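Local coordinates for flagellar hook protein FlgE (Caulobacter crescentus CB15, PDB 5AY6) that probably builds the flagellar hook, the curved universal joint passing motor torque to the filament; this chain is a fragment holding its D2 and third domains, at residues K161-L173 with Q180-G192. Numbering follows the deposited sequence.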
ATOM      1  N   LYS A 161      -9.427  -5.017 -12.438  1.00 15.95           N
ATOM      2  CA  LYS A 161      -8.558  -5.628 -11.439  1.00 16.23           C
ATOM      3  C   LYS A 161      -7.879  -4.564 -10.582  1.00 12.05           C
ATOM      4  O   LYS A 161      -7.841  -3.395 -10.953  1.00 13.84           O
ATOM      5  CB  LYS A 161      -7.492  -6.503 -12.110  1.00 15.71           C
ATOM      6  CG  LYS A 161      -8.032  -7.535 -13.093  1.00 20.55           C
ATOM      7  CD  LYS A 161      -8.846  -8.600 -12.385  1.00 28.90           C
ATOM      8  CE  LYS A 161      -9.103  -9.793 -13.291  1.00 28.00           C
ATOM      9  NZ  LYS A 161      -9.757 -10.910 -12.551  1.00 36.34           N
ATOM     10  N   GLY A 162      -7.353  -4.978  -9.435  1.00 14.58           N
ATOM     11  CA  GLY A 162      -6.561  -4.099  -8.596  1.00 12.20           C
ATOM     12  C   GLY A 162      -7.317  -2.896  -8.065  1.00 10.74           C
ATOM     13  O   GLY A 162      -8.514  -2.969  -7.787  1.00 12.21           O
ATOM     14  N   VAL A 163      -6.601  -1.788  -7.909  1.00 10.82           N
ATOM     15  CA  VAL A 163      -7.162  -0.586  -7.298  1.00 10.11           C
ATOM     16  C   VAL A 163      -6.832   0.657  -8.113  1.00 10.42           C
ATOM     17  O   VAL A 163      -5.678   0.884  -8.469  1.00  9.83           O
ATOM     18  CB  VAL A 163      -6.638  -0.392  -5.855  1.00 10.20           C
ATOM     19  CG1 VAL A 163      -7.241   0.862  -5.222  1.00 10.25           C
ATOM     20  CG2 VAL A 163      -6.938  -1.614  -5.001  1.00  7.61           C
ATOM     21  N   LYS A 164      -7.854   1.461  -8.400  1.00 11.34           N
ATOM     22  CA  LYS A 164      -7.680   2.743  -9.075  1.00 10.78           C
ATOM     23  C   LYS A 164      -6.993   3.746  -8.153  1.00  8.80           C
ATOM     24  O   LYS A 164      -7.442   3.959  -7.029  1.00 10.20           O
ATOM     25  CB  LYS A 164      -9.038   3.285  -9.525  1.00 12.31           C
ATOM     26  CG  LYS A 164      -9.004   4.657 -10.177  1.00 15.54           C
ATOM     27  CD  LYS A 164     -10.422   5.199 -10.362  1.00 16.19           C
ATOM     28  CE  LYS A 164     -10.433   6.445 -11.232  1.00 25.52           C
ATOM     29  NZ  LYS A 164     -10.118   6.105 -12.648  1.00 27.81           N
ATOM     30  N   PRO A 165      -5.905   4.377  -8.626  1.00 14.01           N
ATOM     31  CA  PRO A 165      -5.141   5.318  -7.793  1.00  9.25           C
ATOM     32  C   PRO A 165      -5.958   6.544  -7.379  1.00 12.54           C
ATOM     33  O   PRO A 165      -6.934   6.878  -8.055  1.00  8.99           O
ATOM     34  CB  PRO A 165      -3.975   5.737  -8.705  1.00 10.02           C
ATOM     35  CG  PRO A 165      -3.921   4.704  -9.778  1.00 13.22           C
ATOM     36  CD  PRO A 165      -5.338   4.260  -9.978  1.00 13.24           C
ATOM     37  N   ASP A 166      -5.568   7.185  -6.278  1.00 11.21           N
ATOM     38  CA  ASP A 166      -6.137   8.477  -5.881  1.00  8.88           C
ATOM     39  C   ASP A 166      -5.523   9.603  -6.696  1.00 19.16           C
ATOM     40  O   ASP A 166      -6.157  10.630  -6.939  1.00 16.19           O
ATOM     41  CB  ASP A 166      -5.909   8.750  -4.395  1.00 10.34           C
ATOM     42  CG  ASP A 166      -6.786   7.908  -3.509  1.00  8.64           C
ATOM     43  OD1 ASP A 166      -7.914   7.574  -3.934  1.00  9.19           O
ATOM     44  OD2 ASP A 166      -6.346   7.577  -2.388  1.00 12.55           O
ATOM     45  N   PHE A 167      -4.271   9.417  -7.097  1.00  9.60           N
ATOM     46  CA  PHE A 167      -3.597  10.421  -7.902  1.00 12.98           C
ATOM     47  C   PHE A 167      -2.416   9.823  -8.641  1.00 12.48           C
ATOM     48  O   PHE A 167      -1.793   8.871  -8.174  1.00 16.26           O
ATOM     49  CB  PHE A 167      -3.135  11.593  -7.034  1.00 16.61           C
ATOM     50  CG  PHE A 167      -2.808  12.833  -7.822  1.00 23.52           C
ATOM     51  CD1 PHE A 167      -3.780  13.452  -8.598  1.00 18.58           C
ATOM     52  CD2 PHE A 167      -1.536  13.378  -7.789  1.00 21.80           C
ATOM     53  CE1 PHE A 167      -3.484  14.594  -9.325  1.00 24.38           C
ATOM     54  CE2 PHE A 167      -1.235  14.523  -8.513  1.00 14.84           C
ATOM     55  CZ  PHE A 167      -2.209  15.128  -9.283  1.00 14.24           C
ATOM     56  N   GLU A 168      -2.118  10.392  -9.802  1.00 15.50           N
ATOM     57  CA  GLU A 168      -1.006   9.930 -10.614  1.00 14.16           C
ATOM     58  C   GLU A 168      -0.191  11.094 -11.162  1.00 16.70           C
ATOM     59  O   GLU A 168      -0.726  12.161 -11.480  1.00 12.49           O
ATOM     60  CB  GLU A 168      -1.503   9.063 -11.773  1.00 13.11           C
ATOM     61  CG  GLU A 168      -2.163   7.768 -11.356  1.00 13.06           C
ATOM     62  CD  GLU A 168      -2.394   6.838 -12.535  1.00 16.76           C
ATOM     63  OE1 GLU A 168      -2.887   7.306 -13.584  1.00 17.41           O
ATOM     64  OE2 GLU A 168      -2.069   5.638 -12.414  1.00 18.76           O
ATOM     65  N   VAL A 169       1.113  10.874 -11.264  1.00  8.69           N
ATOM     66  CA  VAL A 169       2.005  11.797 -11.951  1.00 12.27           C
ATOM     67  C   VAL A 169       2.657  11.072 -13.120  1.00 16.59           C
ATOM     68  O   VAL A 169       3.374  10.099 -12.917  1.00 13.61           O
ATOM     69  CB  VAL A 169       3.094  12.341 -11.015  1.00 12.45           C
ATOM     70  CG1 VAL A 169       4.028  13.273 -11.777  1.00 19.96           C
ATOM     71  CG2 VAL A 169       2.460  13.055  -9.835  1.00 18.17           C
ATOM     72  N   GLN A 170       2.393  11.517 -14.342  1.00 13.79           N
ATOM     73  CA  GLN A 170       3.006  10.887 -15.500  1.00 14.84           C
ATOM     74  C   GLN A 170       4.388  11.466 -15.767  1.00 22.59           C
ATOM     75  O   GLN A 170       4.585  12.681 -15.740  1.00 24.62           O
ATOM     76  CB  GLN A 170       2.125  11.028 -16.747  1.00 19.70           C
ATOM     77  CG  GLN A 170       0.831  10.233 -16.684  1.00 24.15           C
ATOM     78  CD  GLN A 170       0.254   9.943 -18.058  1.00 44.18           C
ATOM     79  OE1 GLN A 170       0.575  10.618 -19.037  1.00 48.11           O
ATOM     80  NE2 GLN A 170      -0.588   8.919 -18.139  1.00 44.40           N
ATOM     81  N   ILE A 171       5.343  10.578 -16.014  1.00 13.72           N
ATOM     82  CA  ILE A 171       6.725  10.974 -16.240  1.00 16.07           C
ATOM     83  C   ILE A 171       7.218  10.441 -17.581  1.00 20.93           C
ATOM     84  O   ILE A 171       7.616   9.279 -17.689  1.00 18.68           O
ATOM     85  CB  ILE A 171       7.640  10.459 -15.122  1.00 12.30           C
ATOM     86  CG1 ILE A 171       7.098  10.864 -13.753  1.00 22.17           C
ATOM     87  CG2 ILE A 171       9.045  10.995 -15.309  1.00 24.64           C
ATOM     88  CD1 ILE A 171       7.839  10.234 -12.591  1.00 16.61           C
ATOM     89  N   PRO A 172       7.171  11.285 -18.618  1.00 19.09           N
ATOM     90  CA  PRO A 172       7.640  10.899 -19.953  1.00 20.02           C
ATOM     91  C   PRO A 172       9.162  10.793 -20.032  1.00 26.49           C
ATOM     92  O   PRO A 172       9.873  11.744 -19.705  1.00 24.90           O
ATOM     93  CB  PRO A 172       7.124  12.033 -20.843  1.00 25.15           C
ATOM     94  CG  PRO A 172       7.006  13.200 -19.926  1.00 25.95           C
ATOM     95  CD  PRO A 172       6.592  12.639 -18.601  1.00 20.71           C
ATOM     96  N   LEU A 173       9.651   9.634 -20.457  1.00 14.35           N
ATOM     97  CA  LEU A 173      11.080   9.435 -20.662  1.00 16.54           C
ATOM     98  C   LEU A 173      11.396   9.336 -22.148  1.00 20.65           C
ATOM     99  O   LEU A 173      10.648   8.719 -22.905  1.00 19.12           O
ATOM    100  CB  LEU A 173      11.564   8.166 -19.953  1.00 18.38           C
ATOM    101  CG  LEU A 173      11.355   8.004 -18.447  1.00 17.33           C
ATOM    102  CD1 LEU A 173      11.918   6.667 -17.982  1.00 12.63           C
ATOM    103  CD2 LEU A 173      11.998   9.143 -17.684  1.00 11.75           C
ATOM    104  N   GLN A 180       9.325   7.710 -26.786  1.00 23.24           N
ATOM    105  CA  GLN A 180       8.821   8.148 -25.490  1.00 20.76           C
ATOM    106  C   GLN A 180       8.233   6.986 -24.697  1.00 22.35           C
ATOM    107  O   GLN A 180       7.247   6.369 -25.104  1.00 23.13           O
ATOM    108  CB  GLN A 180       7.780   9.263 -25.655  1.00 17.36           C
ATOM    109  CG  GLN A 180       7.351   9.894 -24.329  1.00 28.97           C
ATOM    110  CD  GLN A 180       6.508  11.151 -24.504  1.00 33.45           C
ATOM    111  OE1 GLN A 180       6.967  12.152 -25.053  1.00 36.37           O
ATOM    112  NE2 GLN A 180       5.270  11.103 -24.027  1.00 34.47           N
ATOM    113  N   ARG A 181       8.874   6.684 -23.571  1.00 17.99           N
ATOM    114  CA  ARG A 181       8.366   5.716 -22.603  1.00 20.60           C
ATOM    115  C   ARG A 181       7.691   6.456 -21.463  1.00 24.18           C
ATOM    116  O   ARG A 181       8.296   7.331 -20.844  1.00 19.56           O
ATOM    117  CB  ARG A 181       9.491   4.841 -22.047  1.00 15.55           C
ATOM    118  CG  ARG A 181      10.385   4.223 -23.091  1.00 13.63           C
ATOM    119  CD  ARG A 181       9.760   2.969 -23.667  1.00 16.25           C
ATOM    120  NE  ARG A 181       9.999   2.909 -25.102  1.00 37.70           N
ATOM    121  CZ  ARG A 181       9.071   3.140 -26.022  1.00 25.70           C
ATOM    122  NH1 ARG A 181       7.829   3.413 -25.654  1.00 24.71           N
ATOM    123  NH2 ARG A 181       9.381   3.067 -27.309  1.00 34.53           N
ATOM    124  N   THR A 182       6.445   6.113 -21.169  1.00 14.81           N
ATOM    125  CA  THR A 182       5.765   6.778 -20.071  1.00 17.66           C
ATOM    126  C   THR A 182       5.909   5.974 -18.789  1.00 25.17           C
ATOM    127  O   THR A 182       5.503   4.814 -18.715  1.00 18.47           O
ATOM    128  CB  THR A 182       4.276   7.008 -20.374  1.00 30.91           C
ATOM    129  OG1 THR A 182       4.152   7.870 -21.512  1.00 28.51           O
ATOM    130  CG2 THR A 182       3.592   7.658 -19.180  1.00 21.98           C
ATOM    131  N   VAL A 183       6.520   6.598 -17.789  1.00 17.99           N
ATOM    132  CA  VAL A 183       6.592   6.032 -16.453  1.00 17.67           C
ATOM    133  C   VAL A 183       5.599   6.802 -15.601  1.00 13.87           C
ATOM    134  O   VAL A 183       5.466   8.013 -15.744  1.00 14.27           O
ATOM    135  CB  VAL A 183       8.026   6.113 -15.879  1.00 17.60           C
ATOM    136  CG1 VAL A 183       8.048   5.817 -14.385  1.00 13.12           C
ATOM    137  CG2 VAL A 183       8.933   5.148 -16.626  1.00 11.96           C
ATOM    138  N   THR A 184       4.863   6.097 -14.752  1.00 14.32           N
ATOM    139  CA  THR A 184       3.844   6.750 -13.950  1.00 12.15           C
ATOM    140  C   THR A 184       4.093   6.521 -12.470  1.00 12.62           C
ATOM    141  O   THR A 184       4.461   5.427 -12.049  1.00 13.63           O
ATOM    142  CB  THR A 184       2.429   6.250 -14.323  1.00 12.01           C
ATOM    143  OG1 THR A 184       2.221   6.423 -15.727  1.00 14.15           O
ATOM    144  CG2 THR A 184       1.359   7.029 -13.573  1.00 12.85           C
ATOM    145  N   LEU A 185       3.915   7.575 -11.685  1.00 11.29           N
ATOM    146  CA  LEU A 185       3.912   7.459 -10.238  1.00  9.91           C
ATOM    147  C   LEU A 185       2.461   7.422  -9.769  1.00 12.76           C
ATOM    148  O   LEU A 185       1.752   8.427  -9.855  1.00 11.68           O
ATOM    149  CB  LEU A 185       4.665   8.625  -9.596  1.00  9.88           C
ATOM    150  CG  LEU A 185       4.618   8.730  -8.068  1.00 11.64           C
ATOM    151  CD1 LEU A 185       5.185   7.483  -7.411  1.00  9.96           C
ATOM    152  CD2 LEU A 185       5.368   9.980  -7.596  1.00 12.12           C
ATOM    153  N   SER A 186       2.024   6.259  -9.296  1.00  7.81           N
ATOM    154  CA  SER A 186       0.638   6.052  -8.891  1.00 13.28           C
ATOM    155  C   SER A 186       0.549   5.969  -7.379  1.00 13.65           C
ATOM    156  O   SER A 186       1.338   5.267  -6.742  1.00 12.09           O
ATOM    157  CB  SER A 186       0.073   4.778  -9.530  1.00  9.60           C
ATOM    158  OG  SER A 186       0.089   4.879 -10.941  1.00 10.85           O
ATOM    159  N   MET A 187      -0.404   6.685  -6.799  1.00  9.76           N
ATOM    160  CA  MET A 187      -0.461   6.791  -5.352  1.00 15.70           C
ATOM    161  C   MET A 187      -1.870   6.678  -4.781  1.00 11.11           C
ATOM    162  O   MET A 187      -2.856   7.084  -5.403  1.00 10.02           O
ATOM    163  CB  MET A 187       0.175   8.108  -4.902  1.00 22.98           C
ATOM    164  CG  MET A 187       1.700   8.085  -4.926  1.00 14.60           C
ATOM    165  SD  MET A 187       2.403   9.730  -4.821  1.00 25.44           S
ATOM    166  CE  MET A 187       1.750  10.463  -6.319  1.00 17.81           C
ATOM    167  N   LEU A 188      -1.935   6.107  -3.585  1.00 12.07           N
ATOM    168  CA  LEU A 188      -3.167   5.967  -2.824  1.00 10.57           C
ATOM    169  C   LEU A 188      -2.941   6.541  -1.443  1.00 14.44           C
ATOM    170  O   LEU A 188      -1.882   6.324  -0.852  1.00 13.86           O
ATOM    171  CB  LEU A 188      -3.580   4.499  -2.703  1.00 11.66           C
ATOM    172  CG  LEU A 188      -4.205   3.787  -3.899  1.00 14.37           C
ATOM    173  CD1 LEU A 188      -4.044   2.281  -3.738  1.00 11.39           C
ATOM    174  CD2 LEU A 188      -5.676   4.162  -4.020  1.00  9.16           C
ATOM    175  N   LYS A 189      -3.924   7.264  -0.920  1.00 11.07           N
ATOM    176  CA  LYS A 189      -3.871   7.677   0.474  1.00 14.01           C
ATOM    177  C   LYS A 189      -3.855   6.437   1.360  1.00 15.46           C
ATOM    178  O   LYS A 189      -4.711   5.564   1.226  1.00 14.43           O
ATOM    179  CB  LYS A 189      -5.059   8.572   0.835  1.00 17.01           C
ATOM    180  CG  LYS A 189      -4.998   9.121   2.254  1.00 16.00           C
ATOM    181  CD  LYS A 189      -3.869  10.133   2.394  1.00 17.26           C
ATOM    182  CE  LYS A 189      -3.626  10.504   3.844  1.00 18.80           C
ATOM    183  NZ  LYS A 189      -2.985   9.390   4.594  1.00 18.65           N
ATOM    184  N   GLY A 190      -2.874   6.357   2.253  1.00 11.39           N
ATOM    185  CA  GLY A 190      -2.776   5.245   3.177  1.00 12.88           C
ATOM    186  C   GLY A 190      -3.577   5.505   4.438  1.00 15.18           C
ATOM    187  O   GLY A 190      -4.049   6.619   4.656  1.00 15.49           O
ATOM    188  N   PRO A 191      -3.733   4.476   5.282  1.00 10.97           N
ATOM    189  CA  PRO A 191      -4.518   4.591   6.515  1.00 16.44           C
ATOM    190  C   PRO A 191      -3.798   5.392   7.599  1.00 25.91           C
ATOM    191  O   PRO A 191      -4.447   5.931   8.500  1.00 16.86           O
ATOM    192  CB  PRO A 191      -4.711   3.133   6.947  1.00 15.12           C
ATOM    193  CG  PRO A 191      -3.570   2.401   6.336  1.00 18.66           C
ATOM    194  CD  PRO A 191      -3.258   3.101   5.045  1.00 16.75           C
ATOM    195  N   GLY A 192      -2.475   5.470   7.508  1.00 13.44           N
ATOM    196  CA  GLY A 192      -1.690   6.194   8.488  1.00 17.57           C
ATOM    197  C   GLY A 192      -1.708   7.683   8.217  1.00 21.57           C
ATOM    198  O   GLY A 192      -1.999   8.109   7.101  1.00 23.91           O
TER
HETATM  199  O   HOH W   1      -6.950   5.484  -0.399  1.00 12.88           O
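Ser186 OG donates to Glu168 OE2 over 2.7 Å, reaching the carboxylate oxygen on its anti side and 29° out of the carboxylate plane. With CG set beside its backbone N (chi1 -65°) and the chain extended beyond, Glu168 leans across to the neighbouring strand, where OE2 also lies 3.9 Å from Thr184 CG2. At the start of the pairing, Lys189 N donates to the anti lone pair of Asp166 OD2 at 2.8 Å, a fairly straight bond (165°), and a water donates to both this OD2 and Lys189 O. Leu188 CD2 packs 3.5 Å from Lys164 O, while its CD1 meets Val163 CG1. Strands 167-173 and 180-189 form an antiparallel beta hairpin at one margin of a five-stranded sheet in the FlaE D2 domain, and a classic beta bulge opens the ladder: Asp166 N and Phe167 N both donate to Met187 O. On the sheet face opposite Glu168, Leu173 CD1 packs against Val183 CG2 at 3.6 Å, and Val169 lies beside Leu185. Val299 and Val302 of strand 298-304 touch Val169 there. On the other face, Arg201 from the next strand bonds Ser186 OG through NE and salt-bridges Glu168 OE2 through NH2. Were Glu168 shortened to an alanine, Arg201 would probably lose this carboxylate partner and Ser186 OG the acceptor it donates to.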